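Local coordinates for uncharacterized protein (PDB 5M6Q), which is a microbial transglutaminase, probably transferring the gamma-glutamyl group of protein glutamines to amines such as lysine side chains, at residues P5-D10 / V197-L202; A75-L80 / L122-F127; P88-Y93 / K111-W116; R130-Q135 / D211-V216. One frame throughout, in Å; residues are numbered along the deposited sequence.

In the fold
Contacts 1, 2 and 4 all reach one antiparallel sheet. Contact 1 lays the N-terminal loop against strand 196-200, next to the outermost strand 13-17; contact 4 pairs strand 122-131 with its neighbour 214-223; contact 2 seats helix 70-84 on the other end of strand 122-131, its centre about 23 Å from that of contact 4. Contact 3 adjoins contact 2, with centres about 14 Å apart, Leu-80 CD2 lying 3.6 Å from Tyr-93 OH, and also packs on strands 122-131 and 214-223. Contacts 1 and 3 lie farthest apart, about 35 Å between centres. MES, probably from the crystallisation liquor, hydrogen-bonds Tyr-132 OH in contact 4 and forms a salt bridge with Lys-111 NZ in contact 3.

Contact 1 of 4, residues P5-D10 / V197-L202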
loop_
_atom_site.group_PDB
_atom_site.type_symbol
_atom_site.label_atom_id
_atom_site.label_comp_id
_atom_site.label_asym_id
_atom_site.label_seq_id
_atom_site.Cartn_x
_atom_site.Cartn_y
_atom_site.Cartn_z
ATOM N N PRO A 5 3.641 0.256 19.929
ATOM C CA PRO A 5 2.414 -0.154 20.608
ATOM C C PRO A 5 1.182 0.391 19.890
ATOM O O PRO A 5 1.294 1.303 19.066
ATOM C CB PRO A 5 2.561 0.462 22.005
ATOM C CG PRO A 5 3.453 1.619 21.810
ATOM C CD PRO A 5 4.423 1.218 20.725
ATOM N N PRO A 6 0.013 -0.174 20.186
ATOM C CA PRO A 6 -1.219 0.402 19.641
ATOM C C PRO A 6 -1.485 1.822 20.157
ATOM O O PRO A 6 -0.823 2.314 21.075
ATOM C CB PRO A 6 -2.306 -0.568 20.117
ATOM C CG PRO A 6 -1.706 -1.300 21.274
ATOM C CD PRO A 6 -0.234 -1.388 20.988
ATOM N N LEU A 7 -2.452 2.480 19.539
ATOM C CA LEU A 7 -2.864 3.803 19.964
ATOM C C LEU A 7 -3.694 3.709 21.236
ATOM O O LEU A 7 -4.395 2.724 21.454
ATOM C CB LEU A 7 -3.681 4.480 18.876
ATOM C CG LEU A 7 -2.941 4.753 17.578
ATOM C CD1 LEU A 7 -3.919 5.254 16.520
ATOM C CD2 LEU A 7 -1.848 5.769 17.832
ATOM N N ALA A 8 -3.637 4.745 22.058
ATOM C CA ALA A 8 -4.565 4.857 23.177
ATOM C C ALA A 8 -5.998 4.880 22.651
ATOM O O ALA A 8 -6.241 5.216 21.489
ATOM C CB ALA A 8 -4.269 6.099 23.993
ATOM N N GLU A 9 -6.950 4.516 23.503
ATOM C CA GLU A 9 -8.348 4.425 23.089
ATOM C C GLU A 9 -8.920 5.769 22.648
ATOM O O GLU A 9 -9.819 5.822 21.814
ATOM C CB GLU A 9 -9.198 3.833 24.220
ATOM C CG GLU A 9 -8.956 2.334 24.451
ATOM C CD GLU A 9 -9.766 1.762 25.612
ATOM O OE1 GLU A 9 -10.198 2.544 26.490
ATOM O OE2 GLU A 9 -9.969 0.526 25.645
ATOM N N ASP A 10 -8.397 6.857 23.189
ATOM C CA ASP A 10 -8.889 8.181 22.806
ATOM C C ASP A 10 -7.962 8.915 21.825
ATOM O O ASP A 10 -7.953 10.143 21.771
ATOM C CB ASP A 10 -9.079 9.041 24.052
ATOM C CG ASP A 10 -7.780 9.279 24.780
ATOM O OD1 ASP A 10 -6.924 8.364 24.768
ATOM O OD2 ASP A 10 -7.603 10.379 25.346
ATOM N N VAL A 197 6.507 11.172 10.632
ATOM C CA VAL A 197 5.770 9.927 10.431
ATOM C C VAL A 197 4.522 9.890 11.305
ATOM O O VAL A 197 4.540 10.337 12.462
ATOM C CB VAL A 197 6.699 8.715 10.675
ATOM C CG1 VAL A 197 5.918 7.418 10.892
ATOM C CG2 VAL A 197 7.625 8.564 9.493
ATOM N N TYR A 198 3.421 9.408 10.733
ATOM C CA TYR A 198 2.163 9.302 11.466
ATOM C C TYR A 198 1.728 7.860 11.608
ATOM O O TYR A 198 1.864 7.064 10.689
ATOM C CB TYR A 198 1.037 10.061 10.760
ATOM C CG TYR A 198 1.299 11.513 10.524
ATOM C CD1 TYR A 198 1.753 12.346 11.554
ATOM C CD2 TYR A 198 1.071 12.075 9.273
ATOM C CE1 TYR A 198 1.981 13.699 11.328
ATOM C CE2 TYR A 198 1.292 13.419 9.040
ATOM C CZ TYR A 198 1.747 14.225 10.069
ATOM O OH TYR A 198 1.955 15.557 9.816
ATOM N N GLN A 199 1.155 7.548 12.752
ATOM C CA GLN A 199 0.555 6.252 12.994
ATOM C C GLN A 199 -0.900 6.544 13.322
ATOM O O GLN A 199 -1.201 7.076 14.404
ATOM C CB GLN A 199 1.273 5.519 14.133
ATOM C CG GLN A 199 0.640 4.194 14.530
ATOM C CD GLN A 199 1.193 3.659 15.844
ATOM O OE1 GLN A 199 1.951 4.346 16.534
ATOM N NE2 GLN A 199 0.818 2.427 16.193
ATOM N N SER A 200 -1.796 6.243 12.383
ATOM C CA SER A 200 -3.194 6.667 12.513
ATOM C C SER A 200 -4.191 5.528 12.583
ATOM O O SER A 200 -3.921 4.414 12.121
ATOM C CB SER A 200 -3.578 7.572 11.346
ATOM O OG SER A 200 -2.773 8.732 11.344
ATOM N N THR A 201 -5.351 5.808 13.160
ATOM C CA THR A 201 -6.483 4.927 12.942
ATOM C C THR A 201 -6.864 5.032 11.472
ATOM O O THR A 201 -6.574 6.038 10.818
ATOM C CB THR A 201 -7.701 5.306 13.777
ATOM O OG1 THR A 201 -8.185 6.561 13.309
ATOM C CG2 THR A 201 -7.367 5.405 15.266
ATOM N N LEU A 202 -7.545 4.012 10.956
ATOM C CA LEU A 202 -8.048 4.054 9.592
ATOM C C LEU A 202 -8.989 5.229 9.380
ATOM O O LEU A 202 -8.907 5.908 8.364
ATOM C CB LEU A 202 -8.764 2.747 9.235
ATOM C CG LEU A 202 -9.357 2.777 7.824
ATOM C CD1 LEU A 202 -8.260 2.925 6.774
ATOM C CD2 LEU A 202 -10.235 1.556 7.549
#
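Leu-7 presses the forked end of its side chain onto the backbone of 199-201. With CG anti to the carbonyl carbon (chi1 -64°), the branch points at strand 196-200, and the two methyl groups divide the work. CD1 reaches farther out and meets Thr-201 CG2 at 3.7 Å, the two side chains crossing at about a right angle, and it also rests against the carbonyl carbon of Ser-200. CD2 sits 3.7 Å from Gln-199 O and brushes the amide carbon of the same glutamine.

Gln-199 reaches back the other way. Its extended chain carries NE2 to 3.1 Å from Pro-5 O in a nearly straight hydrogen bond, with an N-H...O angle of 163°. The acceptor lies close to the amide plane, while the donor is tilted from the plane of the Pro-5 carbonyl. Arg-14 NH1 donates to the same oxygen. Weak bonds join Gln-199 OE1 to Arg-14 and Trp-16 and NE2 to Thr-184 OG1, so this buried amide has partners at both ends, consistent with its orientation.

Segment 5-10 has no regular structure; it leads into the outermost strand 13-17 of the antiparallel sheet and folds back across strand 196-200, the next one in. Leu-7 also touches Arg-14 and Thr-184, and therefore spans three adjacent strands. Ser-200 points away from the loop and hydrogen-bonds His-187 on strand 184-188. In Thr-201 the methyl group serves the loop, whereas OG1 caps the following short helix through His-204 N. The nearest side-chain atom of Pro-5 is about 4 Å from a bound tetraethylene glycol, probably a leftover of crystallisation.

Contact 2 of 4, residues A75-L80 / L122-F127; sequences AVQAAL and LKASIF
Ala-124 is where strand 122-127 meets helix 75-80 most fully. Its methyl group fits between two helix side chains, 3.8 Å from Gln-77 CG and 4.0 Å from Leu-80 CB; the small residue is consistent with the close approach of Gln-77 CA and Ala-124 CA, 5.3 Å. Its carbonyl oxygen accepts a nearly straight hydrogen bond from Gln-77 NE2 at 2.9 Å, the donor standing above the carbonyl plane although the oxygen lies in the plane of the glutamine amide. Gln-77 gets there by holding CG anti to its own nitrogen (chi1 -179°) and keeping the chain extended; NE2 also bonds Gln-180 OE1, which helps fix the amide's rotation. Asn-81 OD1 takes the Ala-124 N-H, so two helix side chains serve both backbone polar atoms of this residue. Ser-125 turns its side chain away and offers the amide only its CA. Ile-126 then crosses the glutamine at about a right angle, CD1 lying 3.6 Å from Gln-77 OE1. Helix segment 75-80 runs antiparallel to strand segment 122-127, their axes 7.7 Å apart, with Leu-80 and Val-76 also packing on Val-219 of strand 214-223, while strand 174-179 flanks Ile-126 through Phe-178.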
loop_
_atom_site.group_PDB
_atom_site.type_symbol
_atom_site.label_atom_id
_atom_site.label_comp_id
_atom_site.label_asym_id
_atom_site.label_seq_id
_atom_site.Cartn_x
_atom_site.Cartn_y
_atom_site.Cartn_z
ATOM N N ALA A 75 -9.236 -10.035 1.807
ATOM C CA ALA A 75 -9.543 -11.358 1.259
ATOM C C ALA A 75 -8.502 -11.747 0.207
ATOM O O ALA A 75 -8.106 -12.902 0.090
ATOM C CB ALA A 75 -10.943 -11.387 0.654
ATOM N N VAL A 76 -8.057 -10.764 -0.552
ATOM C CA VAL A 76 -7.098 -11.005 -1.612
ATOM C C VAL A 76 -5.732 -11.293 -0.988
ATOM O O VAL A 76 -5.009 -12.185 -1.424
ATOM C CB VAL A 76 -7.075 -9.814 -2.588
ATOM C CG1 VAL A 76 -5.843 -9.877 -3.497
ATOM C CG2 VAL A 76 -8.384 -9.830 -3.427
ATOM N N GLN A 77 -5.410 -10.572 0.079
ATOM C CA GLN A 77 -4.197 -10.836 0.848
ATOM C C GLN A 77 -4.175 -12.272 1.353
ATOM O O GLN A 77 -3.183 -12.982 1.181
ATOM C CB GLN A 77 -4.084 -9.864 2.034
ATOM C CG GLN A 77 -2.826 -10.061 2.874
ATOM C CD GLN A 77 -2.856 -9.265 4.169
ATOM O OE1 GLN A 77 -3.918 -9.083 4.781
ATOM N NE2 GLN A 77 -1.691 -8.774 4.589
ATOM N N ALA A 78 -5.264 -12.710 1.974
ATOM C CA ALA A 78 -5.287 -14.073 2.514
ATOM C C ALA A 78 -5.170 -15.103 1.389
ATOM O O ALA A 78 -4.470 -16.098 1.528
ATOM C CB ALA A 78 -6.538 -14.317 3.330
ATOM N N ALA A 79 -5.836 -14.855 0.272
ATOM C CA ALA A 79 -5.792 -15.794 -0.839
ATOM C C ALA A 79 -4.358 -15.919 -1.382
ATOM O O ALA A 79 -3.863 -17.026 -1.610
ATOM C CB ALA A 79 -6.758 -15.365 -1.933
ATOM N N LEU A 80 -3.696 -14.784 -1.581
ATOM C CA LEU A 80 -2.334 -14.779 -2.089
ATOM C C LEU A 80 -1.337 -15.395 -1.113
ATOM O O LEU A 80 -0.448 -16.142 -1.529
ATOM C CB LEU A 80 -1.892 -13.362 -2.433
ATOM C CG LEU A 80 -2.547 -12.740 -3.658
ATOM C CD1 LEU A 80 -2.154 -11.281 -3.702
ATOM C CD2 LEU A 80 -2.140 -13.466 -4.940
ATOM N N LEU A 122 8.150 -14.310 0.238
ATOM C CA LEU A 122 7.169 -13.264 -0.038
ATOM C C LEU A 122 5.995 -13.306 0.910
ATOM O O LEU A 122 5.631 -14.364 1.427
ATOM C CB LEU A 122 6.654 -13.369 -1.478
ATOM C CG LEU A 122 7.700 -13.095 -2.559
ATOM C CD1 LEU A 122 7.120 -13.414 -3.907
ATOM C CD2 LEU A 122 8.218 -11.639 -2.503
ATOM N N LYS A 123 5.401 -12.140 1.136
ATOM C CA LYS A 123 4.126 -12.064 1.828
ATOM C C LYS A 123 3.285 -10.969 1.186
ATOM O O LYS A 123 3.807 -9.926 0.783
ATOM C CB LYS A 123 4.320 -11.781 3.316
ATOM C CG LYS A 123 5.127 -10.533 3.576
ATOM C CD LYS A 123 4.868 -9.959 4.950
ATOM C CE LYS A 123 5.932 -8.917 5.308
ATOM N NZ LYS A 123 5.609 -8.224 6.592
ATOM N N ALA A 124 1.986 -11.212 1.084
ATOM C CA ALA A 124 1.065 -10.194 0.608
ATOM C C ALA A 124 0.820 -9.165 1.712
ATOM O O ALA A 124 0.514 -9.524 2.844
ATOM C CB ALA A 124 -0.230 -10.826 0.157
ATOM N N SER A 125 0.978 -7.888 1.379
ATOM C CA SER A 125 0.821 -6.809 2.339
ATOM C C SER A 125 -0.174 -5.803 1.799
ATOM O O SER A 125 -0.491 -5.839 0.622
ATOM C CB SER A 125 2.161 -6.143 2.626
ATOM O OG SER A 125 3.021 -7.059 3.276
ATOM N N ILE A 126 -0.685 -4.934 2.666
ATOM C CA ILE A 126 -1.719 -3.970 2.287
ATOM C C ILE A 126 -1.237 -2.559 2.570
ATOM O O ILE A 126 -0.570 -2.296 3.577
ATOM C CB ILE A 126 -3.051 -4.237 3.018
ATOM C CG1 ILE A 126 -3.647 -5.566 2.567
ATOM C CG2 ILE A 126 -4.077 -3.090 2.809
ATOM C CD1 ILE A 126 -4.928 -5.918 3.283
ATOM N N PHE A 127 -1.554 -1.655 1.661
ATOM C CA PHE A 127 -1.438 -0.246 1.960
ATOM C C PHE A 127 -2.631 0.430 1.328
ATOM O O PHE A 127 -3.270 -0.136 0.453
ATOM C CB PHE A 127 -0.110 0.328 1.456
ATOM C CG PHE A 127 0.083 0.202 -0.017
ATOM C CD1 PHE A 127 -0.380 1.185 -0.878
ATOM C CD2 PHE A 127 0.753 -0.890 -0.550
ATOM C CE1 PHE A 127 -0.194 1.075 -2.255
ATOM C CE2 PHE A 127 0.933 -1.010 -1.922
ATOM C CZ PHE A 127 0.467 -0.019 -2.770
#

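Contact 3 of 4, residues P88-Y93 / K111-W116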
loop_
_atom_site.group_PDB
_atom_site.type_symbol
_atom_site.label_atom_id
_atom_site.label_comp_id
_atom_site.label_asym_id
_atom_site.label_seq_id
_atom_site.Cartn_x
_atom_site.Cartn_y
_atom_site.Cartn_z
ATOM N N PRO A 88 5.386 -21.792 -4.467
ATOM C CA PRO A 88 5.318 -22.068 -5.908
ATOM C C PRO A 88 6.424 -21.399 -6.732
ATOM O O PRO A 88 6.974 -20.372 -6.323
ATOM C CB PRO A 88 3.955 -21.497 -6.301
ATOM C CG PRO A 88 3.748 -20.385 -5.349
ATOM C CD PRO A 88 4.327 -20.858 -4.042
ATOM N N SER A 89 6.756 -22.000 -7.872
ATOM C CA SER A 89 7.529 -21.326 -8.911
ATOM C C SER A 89 6.589 -20.347 -9.596
ATOM O O SER A 89 5.377 -20.477 -9.449
ATOM C CB SER A 89 8.092 -22.331 -9.925
ATOM O OG SER A 89 7.062 -22.836 -10.756
ATOM N N PRO A 90 7.128 -19.364 -10.346
ATOM C CA PRO A 90 6.218 -18.462 -11.062
ATOM C C PRO A 90 5.139 -19.177 -11.872
ATOM O O PRO A 90 3.990 -18.748 -11.832
ATOM C CB PRO A 90 7.160 -17.679 -11.975
ATOM C CG PRO A 90 8.441 -17.609 -11.183
ATOM C CD PRO A 90 8.531 -18.912 -10.428
ATOM N N ALA A 91 5.478 -20.256 -12.572
ATOM C CA ALA A 91 4.476 -20.967 -13.375
ATOM C C ALA A 91 3.402 -21.636 -12.496
ATOM O O ALA A 91 2.217 -21.688 -12.861
ATOM C CB ALA A 91 5.158 -22.012 -14.283
ATOM N N GLN A 92 3.813 -22.134 -11.334
ATOM C CA GLN A 92 2.877 -22.784 -10.418
ATOM C C GLN A 92 1.948 -21.760 -9.785
ATOM O O GLN A 92 0.798 -22.050 -9.475
ATOM C CB GLN A 92 3.621 -23.557 -9.333
ATOM C CG GLN A 92 4.163 -24.900 -9.801
ATOM C CD GLN A 92 5.058 -25.541 -8.760
ATOM O OE1 GLN A 92 5.780 -24.850 -8.041
ATOM N NE2 GLN A 92 5.015 -26.868 -8.674
ATOM N N TYR A 93 2.466 -20.557 -9.589
ATOM C CA TYR A 93 1.681 -19.458 -9.046
ATOM C C TYR A 93 0.572 -19.070 -10.041
ATOM O O TYR A 93 -0.584 -18.862 -9.665
ATOM C CB TYR A 93 2.618 -18.282 -8.723
ATOM C CG TYR A 93 1.948 -16.951 -8.462
ATOM C CD1 TYR A 93 1.675 -16.070 -9.503
ATOM C CD2 TYR A 93 1.605 -16.565 -7.170
ATOM C CE1 TYR A 93 1.080 -14.851 -9.270
ATOM C CE2 TYR A 93 1.010 -15.343 -6.924
ATOM C CZ TYR A 93 0.745 -14.491 -7.982
ATOM O OH TYR A 93 0.157 -13.278 -7.757
ATOM N N LYS A 111 0.928 -10.534 -12.915
ATOM C CA LYS A 111 1.915 -9.462 -12.945
ATOM C C LYS A 111 2.402 -9.062 -11.537
ATOM O O LYS A 111 3.532 -8.586 -11.371
ATOM C CB LYS A 111 1.314 -8.250 -13.664
ATOM C CG LYS A 111 2.312 -7.171 -14.050
ATOM C CD LYS A 111 1.686 -5.768 -14.048
ATOM C CE LYS A 111 0.755 -5.546 -15.230
ATOM N NZ LYS A 111 0.317 -4.114 -15.355
ATOM N N ALA A 112 1.551 -9.257 -10.527
ATOM C CA ALA A 112 1.850 -8.800 -9.169
ATOM C C ALA A 112 3.007 -9.564 -8.544
ATOM O O ALA A 112 3.705 -9.033 -7.692
ATOM C CB ALA A 112 0.617 -8.908 -8.283
ATOM N N LEU A 113 3.218 -10.808 -8.969
ATOM C CA LEU A 113 4.346 -11.585 -8.466
ATOM C C LEU A 113 5.696 -11.099 -8.997
ATOM O O LEU A 113 5.890 -10.985 -10.206
ATOM C CB LEU A 113 4.171 -13.058 -8.830
ATOM C CG LEU A 113 5.212 -14.037 -8.291
ATOM C CD1 LEU A 113 4.909 -14.412 -6.848
ATOM C CD2 LEU A 113 5.255 -15.271 -9.186
ATOM N N PRO A 114 6.646 -10.814 -8.092
ATOM C CA PRO A 114 8.011 -10.582 -8.576
ATOM C C PRO A 114 8.756 -11.897 -8.827
ATOM O O PRO A 114 9.198 -12.527 -7.878
ATOM C CB PRO A 114 8.657 -9.785 -7.442
ATOM C CG PRO A 114 7.896 -10.203 -6.211
ATOM C CD PRO A 114 6.490 -10.481 -6.662
ATOM N N SER A 115 8.894 -12.284 -10.092
ATOM C CA SER A 115 9.520 -13.560 -10.476
ATOM C C SER A 115 10.913 -13.827 -9.897
ATOM O O SER A 115 11.262 -14.975 -9.638
ATOM C CB SER A 115 9.607 -13.651 -12.000
ATOM O OG SER A 115 8.331 -13.436 -12.569
ATOM N N TRP A 116 11.707 -12.783 -9.689
ATOM C CA TRP A 116 13.089 -12.974 -9.246
ATOM C C TRP A 116 13.233 -13.198 -7.729
ATOM O O TRP A 116 14.317 -13.539 -7.255
ATOM C CB TRP A 116 13.932 -11.778 -9.665
ATOM C CG TRP A 116 13.544 -10.548 -8.943
ATOM C CD1 TRP A 116 12.535 -9.688 -9.267
ATOM C CD2 TRP A 116 14.144 -10.036 -7.751
ATOM N NE1 TRP A 116 12.474 -8.665 -8.351
ATOM C CE2 TRP A 116 13.451 -8.856 -7.408
ATOM C CE3 TRP A 116 15.202 -10.460 -6.938
ATOM C CZ2 TRP A 116 13.785 -8.092 -6.290
ATOM C CZ3 TRP A 116 15.535 -9.701 -5.831
ATOM C CH2 TRP A 116 14.827 -8.532 -5.512
#
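The backbones of Pro-90 and Ser-115 come within 5.9 Å between CA atoms, and no hydrogen bond joins 88-93 to 111-116, so side chains make the contact. Leu-113 packs over one face of the Tyr-93 ring. Its CB stands over the face, 3.9 Å from the ring centroid and displaced toward CE1, in a CH-pi contact. With CG anti to the nitrogen (chi1 -176°), the branch slides along the ring in the direction opposed to the tyrosine: CD2 settles 3.7 Å from Tyr-93 CD1, and CD1 lies 4.0 Å from Tyr-93 CD2. CD2 also meets the ring of Pro-90 at CB, 4.1 Å away. Farther out, Pro-90 CG touches Ser-115 CB at 4.2 Å.

Pro-90 opens helix 90-99, whose start is closed by a capping box. Ser-89 N gives a straight bond to Gln-92 OE1 of 3.0 Å, in the carbonyl plane and on a lone pair, and Gln-92 N returns a weak one to Ser-89 OG. The cap therefore ties down the helix turn that presents Pro-90 and Tyr-93 to the chain leaving helix 109-112.

Tyr-93 is buried, its hydroxyl bonded to Val-109 O and its ring also touching Leu-80 and Ile-83 of helix 70-84 and Phe-221 of strand 214-223. Exchanging Tyr-93 for an alanine removes ring and hydroxyl, and would probably open a gap under Leu-113 and leave Val-109 O to find another partner.

Contact 4 of 4, residues R130-Q135 / D211-V216; sequences RFYSWQ and DFDEQV
Strands 122-131 and 214-223 pair antiparallel here through Phe-131 and Glu-214, where a classic beta bulge breaks the regular register. Phe-131 N donates to Glu-214 O at 3.0 Å. Phe-131 O receives two bonds, from Glu-214 N and from Asp-213 N, each 3.1 Å long and arriving from opposite faces of the carbonyl plane.

From the bulge itself the Asp-213 carboxylate grips Ser-133 twice through syn lone pairs: Ser-133 N reaches OD1 at 2.8 Å and Ser-133 OG donates to OD2 at 2.7 Å. The Phe-131 ring, with CG lodged between the backbone nitrogen and carbonyl carbon (chi1 62°), swings over the neighbouring strand. Glu-214 CB lies over its face, 3.5 Å from the centroid, and Val-216 CG1 meets its edge 3.8 Å from CE1. A serine in place of Phe-131 would probably open a gap beside Glu-214 CB and Val-216 CG1 that its short side chain could not fill. The Glu-214 carboxylate itself forms a salt bridge with Arg-149.

On the face that carries Arg-130 and Gln-215, Arg-130 CB lies over the Phe-212 ring, 4.1 Å from its centroid, while Asp-211 CB covers the opposite side of that ring. The guanidinium is inclined 57° to the ring; a water joins its NE to Glu-214 O, and NH1 bonds the carbonyls of Tyr-205 and Arg-207. Two residues facing one across the strand pair, with both their N-H groups directed at its carbonyl, are the signature of a classic bulge in an antiparallel sheet.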
loop_
_atom_site.group_PDB
_atom_site.type_symbol
_atom_site.label_atom_id
_atom_site.label_comp_id
_atom_site.label_asym_id
_atom_site.label_seq_id
_atom_site.Cartn_x
_atom_site.Cartn_y
_atom_site.Cartn_z
ATOM N N ARG A 130 -4.565 7.315 -1.190
ATOM C CA ARG A 130 -5.541 8.353 -1.436
ATOM C C ARG A 130 -5.018 9.245 -2.555
ATOM O O ARG A 130 -3.825 9.575 -2.607
ATOM C CB ARG A 130 -5.805 9.171 -0.167
ATOM C CG ARG A 130 -6.198 8.329 1.053
ATOM C CD ARG A 130 -6.664 9.199 2.224
ATOM N NE ARG A 130 -7.807 10.051 1.875
ATOM C CZ ARG A 130 -8.378 10.926 2.702
ATOM N NH1 ARG A 130 -7.936 11.062 3.948
ATOM N NH2 ARG A 130 -9.400 11.663 2.287
ATOM N N PHE A 131 -5.905 9.626 -3.454
ATOM C CA PHE A 131 -5.497 10.371 -4.634
ATOM C C PHE A 131 -6.658 11.172 -5.215
ATOM O O PHE A 131 -7.777 11.149 -4.696
ATOM C CB PHE A 131 -4.906 9.412 -5.683
ATOM C CG PHE A 131 -5.877 8.361 -6.183
ATOM C CD1 PHE A 131 -6.148 7.222 -5.429
ATOM C CD2 PHE A 131 -6.487 8.497 -7.428
ATOM C CE1 PHE A 131 -7.012 6.244 -5.895
ATOM C CE2 PHE A 131 -7.366 7.512 -7.909
ATOM C CZ PHE A 131 -7.631 6.388 -7.140
ATOM N N TYR A 132 -6.370 11.901 -6.284
ATOM C CA TYR A 132 -7.340 12.760 -6.945
ATOM C C TYR A 132 -7.782 12.097 -8.249
ATOM O O TYR A 132 -6.963 11.572 -8.998
ATOM C CB TYR A 132 -6.720 14.138 -7.195
ATOM C CG TYR A 132 -7.621 15.184 -7.815
ATOM C CD1 TYR A 132 -8.859 15.484 -7.280
ATOM C CD2 TYR A 132 -7.202 15.892 -8.927
ATOM C CE1 TYR A 132 -9.664 16.468 -7.850
ATOM C CE2 TYR A 132 -7.984 16.873 -9.495
ATOM C CZ TYR A 132 -9.206 17.161 -8.959
ATOM O OH TYR A 132 -9.965 18.136 -9.562
ATOM N N SER A 133 -9.082 12.121 -8.506
ATOM C CA SER A 133 -9.670 11.375 -9.614
ATOM C C SER A 133 -9.398 12.006 -10.964
ATOM O O SER A 133 -9.308 11.304 -11.965
ATOM C CB SER A 133 -11.180 11.246 -9.425
ATOM O OG SER A 133 -11.777 12.520 -9.405
ATOM N N TRP A 134 -9.255 13.326 -10.990
ATOM C CA TRP A 134 -9.130 14.046 -12.252
ATOM C C TRP A 134 -7.695 13.996 -12.777
ATOM O O TRP A 134 -6.979 14.991 -12.738
ATOM C CB TRP A 134 -9.588 15.500 -12.074
ATOM C CG TRP A 134 -10.390 16.027 -13.220
ATOM C CD1 TRP A 134 -10.076 15.935 -14.545
ATOM C CD2 TRP A 134 -11.627 16.740 -13.152
ATOM N NE1 TRP A 134 -11.045 16.534 -15.305
ATOM C CE2 TRP A 134 -12.009 17.040 -14.475
ATOM C CE3 TRP A 134 -12.453 17.149 -12.103
ATOM C CZ2 TRP A 134 -13.178 17.740 -14.780
ATOM C CZ3 TRP A 134 -13.618 17.842 -12.407
ATOM C CH2 TRP A 134 -13.967 18.130 -13.733
ATOM N N GLN A 135 -7.286 12.839 -13.284
ATOM C CA GLN A 135 -5.877 12.581 -13.562
ATOM C C GLN A 135 -5.421 13.186 -14.881
ATOM O O GLN A 135 -4.223 13.290 -15.154
ATOM C CB GLN A 135 -5.615 11.069 -13.547
ATOM C CG GLN A 135 -5.471 10.506 -12.130
ATOM C CD GLN A 135 -4.329 11.154 -11.371
ATOM O OE1 GLN A 135 -3.158 10.993 -11.730
ATOM N NE2 GLN A 135 -4.660 11.898 -10.325
ATOM N N ASP A 211 -7.659 17.573 -0.652
ATOM C CA ASP A 211 -6.646 17.047 -1.565
ATOM C C ASP A 211 -7.167 15.900 -2.419
ATOM O O ASP A 211 -6.810 15.781 -3.590
ATOM C CB ASP A 211 -5.411 16.540 -0.793
ATOM C CG ASP A 211 -4.850 17.564 0.173
ATOM O OD1 ASP A 211 -5.509 17.865 1.200
ATOM O OD2 ASP A 211 -3.727 18.041 -0.077
ATOM N N PHE A 212 -7.997 15.049 -1.818
ATOM C CA PHE A 212 -8.285 13.725 -2.366
ATOM C C PHE A 212 -9.772 13.411 -2.496
ATOM O O PHE A 212 -10.540 13.745 -1.613
ATOM C CB PHE A 212 -7.668 12.650 -1.473
ATOM C CG PHE A 212 -6.260 12.929 -1.062
ATOM C CD1 PHE A 212 -5.275 13.158 -2.023
ATOM C CD2 PHE A 212 -5.912 12.932 0.285
ATOM C CE1 PHE A 212 -3.974 13.421 -1.649
ATOM C CE2 PHE A 212 -4.606 13.175 0.681
ATOM C CZ PHE A 212 -3.631 13.425 -0.285
ATOM N N ASP A 213 -10.181 12.717 -3.557
ATOM C CA ASP A 213 -11.569 12.250 -3.592
ATOM C C ASP A 213 -11.681 10.743 -3.855
ATOM O O ASP A 213 -12.780 10.205 -4.008
ATOM C CB ASP A 213 -12.393 13.045 -4.617
ATOM C CG ASP A 213 -11.870 12.926 -6.041
ATOM O OD1 ASP A 213 -10.721 12.480 -6.256
ATOM O OD2 ASP A 213 -12.628 13.298 -6.966
ATOM N N GLU A 214 -10.543 10.074 -3.864
ATOM C CA GLU A 214 -10.470 8.630 -4.064
ATOM C C GLU A 214 -9.568 7.981 -3.027
ATOM O O GLU A 214 -8.570 8.560 -2.613
ATOM C CB GLU A 214 -9.929 8.283 -5.466
ATOM C CG GLU A 214 -10.782 8.773 -6.628
ATOM C CD GLU A 214 -12.155 8.092 -6.730
ATOM O OE1 GLU A 214 -12.386 7.021 -6.096
ATOM O OE2 GLU A 214 -13.012 8.643 -7.465
ATOM N N GLN A 215 -9.933 6.771 -2.627
ATOM C CA GLN A 215 -9.112 5.965 -1.747
ATOM C C GLN A 215 -9.242 4.517 -2.176
ATOM O O GLN A 215 -10.348 4.040 -2.418
ATOM C CB GLN A 215 -9.530 6.139 -0.283
ATOM C CG GLN A 215 -8.684 5.313 0.680
ATOM C CD GLN A 215 -8.890 5.723 2.131
ATOM O OE1 GLN A 215 -9.578 6.695 2.410
ATOM N NE2 GLN A 215 -8.289 4.986 3.055
ATOM N N VAL A 216 -8.107 3.832 -2.294
ATOM C CA VAL A 216 -8.075 2.409 -2.615
ATOM C C VAL A 216 -7.275 1.649 -1.565
ATOM O O VAL A 216 -6.456 2.216 -0.861
ATOM C CB VAL A 216 -7.468 2.139 -4.019
ATOM C CG1 VAL A 216 -8.332 2.753 -5.118
ATOM C CG2 VAL A 216 -6.045 2.659 -4.092
HETATM O O HOH W 1 -9.479 10.135 -0.433
#